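Local coordinates for nucleotidyltransferase-like protein (Exiguobacterium sibiricum, PDB 3C18) that probably acts as a nucleotidyltransferase, although its substrate is not established, at residues I22-K27 / V40-I45. Residues are numbered along the deposited sequence; the frame is centred on the assembly and turned at random.
Sequences IIAVEK and VLLLVI
Ile23 and Leu43 face each other across two neighbouring antiparallel strands, 19-26 and 40-46. Both are inner strands of the mixed five-stranded sheet in the nucleotidyltransferase-like domain. The axes of the segments 22-26 and 40-45 come within 4.6 Å of each other, and their N-to-C directions differ by 163°. Ile23 and Leu43 form a hydrogen-bonded pair, and Val25 and Leu41 form the next one. All four side chains stand on one face of the sheet. In the first pair the contact is made at the root of the side chains, with Ile23 CB 4.2 Å from Leu43 CB. The far end of Ile23 then leads away from Leu43. Helix 85-93 packs on this face, where Trp90 touches Val25, Leu41 and Leu43.

The other face carries Ile22, Ala24, Leu42, Val44 and Val40. Here the branches themselves meet. Leu42 has CG anti to its carbonyl carbon and beside its backbone N (chi1 -73°). Its CD2 reaches toward strand 19-26 and lies 3.8 Å from Ala24 CB. The same methyl group also touches Ile22 CG2 at 4.3 Å. Ile22 CG2 lies anti to the backbone N, beside the carbonyl carbon, and meets Val44 CG2 as well. Leu42 CD2 therefore bears on two residues of the facing strand, its direct partner Ala24 and the diagonal Ile22. Helix 2-15 covers this face, with Tyr10 on Ile22 and Met2 on Ala24 and Val40.

Four backbone hydrogen bonds join the strands. Leu43 O accepts Ile23 N-H and also a CA-H contact from Ile22, with Ile22 CA 3.2 Å from Leu43 O. Ile23 O in turn accepts Leu43 N-H. At the other end, Leu41 N gives a nearly straight bond of 2.8 Å to Val25 O, with 173° at the hydrogen.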
ATOM      1  N   ILE A  22      -6.354  13.844 -23.911  1.00 28.43           N
ATOM      2  CA  ILE A  22      -6.380  12.479 -24.385  1.00 27.28           C
ATOM      3  C   ILE A  22      -5.049  12.137 -25.000  1.00 30.35           C
ATOM      4  O   ILE A  22      -4.540  12.827 -25.871  1.00 31.57           O
ATOM      5  CB  ILE A  22      -7.509  12.219 -25.401  1.00 28.53           C
ATOM      6  CG1 ILE A  22      -8.865  12.687 -24.851  1.00 23.92           C
ATOM      7  CG2 ILE A  22      -7.566  10.750 -25.778  1.00 26.71           C
ATOM      8  CD1 ILE A  22      -9.944  12.591 -25.890  1.00 19.28           C
ATOM      9  N   ILE A  23      -4.477  11.079 -24.466  1.00 33.65           N
ATOM     10  CA  ILE A  23      -3.171  10.580 -24.854  1.00 34.91           C
ATOM     11  C   ILE A  23      -3.309   9.185 -25.411  1.00 36.05           C
ATOM     12  O   ILE A  23      -4.078   8.385 -24.906  1.00 36.40           O
ATOM     13  CB  ILE A  23      -2.232  10.520 -23.606  1.00 36.04           C
ATOM     14  CG1 ILE A  23      -1.531  11.862 -23.404  1.00 41.65           C
ATOM     15  CG2 ILE A  23      -1.210   9.416 -23.740  1.00 32.90           C
ATOM     16  CD1 ILE A  23      -0.279  12.045 -24.226  1.00 39.61           C
ATOM     17  N   ALA A  24      -2.541   8.902 -26.458  1.00 37.27           N
ATOM     18  CA  ALA A  24      -2.499   7.575 -27.049  1.00 36.06           C
ATOM     19  C   ALA A  24      -1.088   6.960 -26.961  1.00 35.28           C
ATOM     20  O   ALA A  24      -0.084   7.606 -27.234  1.00 34.76           O
ATOM     21  CB  ALA A  24      -3.025   7.611 -28.482  1.00 33.87           C
ATOM     22  N   VAL A  25      -1.058   5.703 -26.543  1.00 32.81           N
ATOM     23  CA  VAL A  25       0.161   4.935 -26.397  1.00 32.49           C
ATOM     24  C   VAL A  25       0.021   3.609 -27.118  1.00 34.73           C
ATOM     25  O   VAL A  25      -0.880   2.827 -26.854  1.00 32.66           O
ATOM     26  CB  VAL A  25       0.409   4.601 -24.918  1.00 35.19           C
ATOM     27  CG1 VAL A  25       1.792   3.961 -24.712  1.00 30.35           C
ATOM     28  CG2 VAL A  25       0.227   5.846 -24.064  1.00 35.99           C
ATOM     29  N   GLU A  26       0.956   3.355 -28.015  1.00 37.02           N
ATOM     30  CA  GLU A  26       0.974   2.123 -28.795  1.00 37.57           C
ATOM     31  C   GLU A  26       1.812   1.067 -28.125  1.00 37.02           C
ATOM     32  O   GLU A  26       2.832   1.355 -27.496  1.00 36.40           O
ATOM     33  CB  GLU A  26       1.544   2.406 -30.179  1.00 39.55           C
ATOM     34  CG  GLU A  26       1.487   1.220 -31.110  1.00 50.01           C
ATOM     35  CD  GLU A  26       1.877   1.596 -32.525  1.00 57.68           C
ATOM     36  OE1 GLU A  26       2.757   2.470 -32.672  1.00 56.34           O
ATOM     37  OE2 GLU A  26       1.296   1.027 -33.474  1.00 66.86           O
ATOM     38  N   LYS A  27       1.380  -0.169 -28.267  1.00 36.48           N
ATOM     39  CA  LYS A  27       2.155  -1.290 -27.749  1.00 38.22           C
ATOM     40  C   LYS A  27       3.530  -1.329 -28.396  1.00 40.91           C
ATOM     41  O   LYS A  27       3.705  -0.951 -29.551  1.00 38.73           O
ATOM     42  CB  LYS A  27       1.446  -2.617 -27.975  1.00 38.04           C
ATOM     43  CG  LYS A  27       1.329  -3.017 -29.416  1.00 38.54           C
ATOM     44  CD  LYS A  27       0.797  -4.414 -29.506  1.00 42.03           C
ATOM     45  CE  LYS A  27       0.609  -4.839 -30.939  1.00 41.80           C
ATOM     46  NZ  LYS A  27       0.226  -6.260 -30.930  1.00 52.43           N
ATOM     47  N   VAL A  40      -3.546  -0.459 -28.324  1.00 31.99           N
ATOM     48  CA  VAL A  40      -3.461   0.972 -28.048  1.00 32.37           C
ATOM     49  C   VAL A  40      -4.115   1.250 -26.723  1.00 31.95           C
ATOM     50  O   VAL A  40      -5.172   0.717 -26.425  1.00 29.67           O
ATOM     51  CB  VAL A  40      -4.142   1.836 -29.146  1.00 33.36           C
ATOM     52  CG1 VAL A  40      -4.184   3.298 -28.727  1.00 31.09           C
ATOM     53  CG2 VAL A  40      -3.392   1.681 -30.463  1.00 37.32           C
ATOM     54  N   LEU A  41      -3.456   2.071 -25.923  1.00 30.94           N
ATOM     55  CA  LEU A  41      -4.026   2.515 -24.654  1.00 29.61           C
ATOM     56  C   LEU A  41      -4.326   3.999 -24.788  1.00 29.86           C
ATOM     57  O   LEU A  41      -3.509   4.791 -25.223  1.00 30.49           O
ATOM     58  CB  LEU A  41      -3.087   2.245 -23.479  1.00 30.45           C
ATOM     59  CG  LEU A  41      -3.714   2.478 -22.083  1.00 32.30           C
ATOM     60  CD1 LEU A  41      -3.313   1.432 -21.107  1.00 30.79           C
ATOM     61  CD2 LEU A  41      -3.424   3.846 -21.528  1.00 28.22           C
ATOM     62  N   LEU A  42      -5.548   4.348 -24.470  1.00 28.02           N
ATOM     63  CA  LEU A  42      -5.961   5.727 -24.473  1.00 28.51           C
ATOM     64  C   LEU A  42      -6.119   6.170 -23.039  1.00 26.33           C
ATOM     65  O   LEU A  42      -6.754   5.507 -22.243  1.00 28.02           O
ATOM     66  CB  LEU A  42      -7.305   5.890 -25.181  1.00 29.75           C
ATOM     67  CG  LEU A  42      -7.374   5.768 -26.692  1.00 30.28           C
ATOM     68  CD1 LEU A  42      -8.837   5.744 -27.135  1.00 27.20           C
ATOM     69  CD2 LEU A  42      -6.610   6.906 -27.360  1.00 35.11           C
ATOM     70  N   LEU A  43      -5.546   7.320 -22.737  1.00 30.44           N
ATOM     71  CA  LEU A  43      -5.642   7.923 -21.419  1.00 29.15           C
ATOM     72  C   LEU A  43      -6.397   9.208 -21.529  1.00 27.63           C
ATOM     73  O   LEU A  43      -5.958  10.163 -22.171  1.00 31.02           O
ATOM     74  CB  LEU A  43      -4.252   8.171 -20.814  1.00 32.02           C
ATOM     75  CG  LEU A  43      -4.236   8.990 -19.516  1.00 27.00           C
ATOM     76  CD1 LEU A  43      -4.805   8.158 -18.338  1.00 19.23           C
ATOM     77  CD2 LEU A  43      -2.817   9.492 -19.219  1.00 25.54           C
ATOM     78  N   VAL A  44      -7.564   9.205 -20.910  1.00 27.42           N
ATOM     79  CA  VAL A  44      -8.470  10.354 -20.930  1.00 27.21           C
ATOM     80  C   VAL A  44      -8.443  11.009 -19.568  1.00 28.59           C
ATOM     81  O   VAL A  44      -8.770  10.382 -18.580  1.00 25.56           O
ATOM     82  CB  VAL A  44      -9.944   9.902 -21.266  1.00 31.29           C
ATOM     83  CG1 VAL A  44     -10.871  11.079 -21.333  1.00 25.36           C
ATOM     84  CG2 VAL A  44      -9.979   9.104 -22.607  1.00 22.33           C
ATOM     85  N   ILE A  45      -8.001  12.270 -19.520  1.00 30.44           N
ATOM     86  CA  ILE A  45      -8.006  13.040 -18.271  1.00 27.79           C
ATOM     87  C   ILE A  45      -9.203  13.975 -18.267  1.00 29.54           C
ATOM     88  O   ILE A  45      -9.438  14.744 -19.205  1.00 27.28           O
ATOM     89  CB  ILE A  45      -6.724  13.804 -18.004  1.00 29.92           C
ATOM     90  CG1 ILE A  45      -5.525  12.847 -18.039  1.00 33.41           C
ATOM     91  CG2 ILE A  45      -6.782  14.422 -16.569  1.00 24.71           C
ATOM     92  CD1 ILE A  45      -4.977  12.596 -19.441  1.00 39.70           C
TER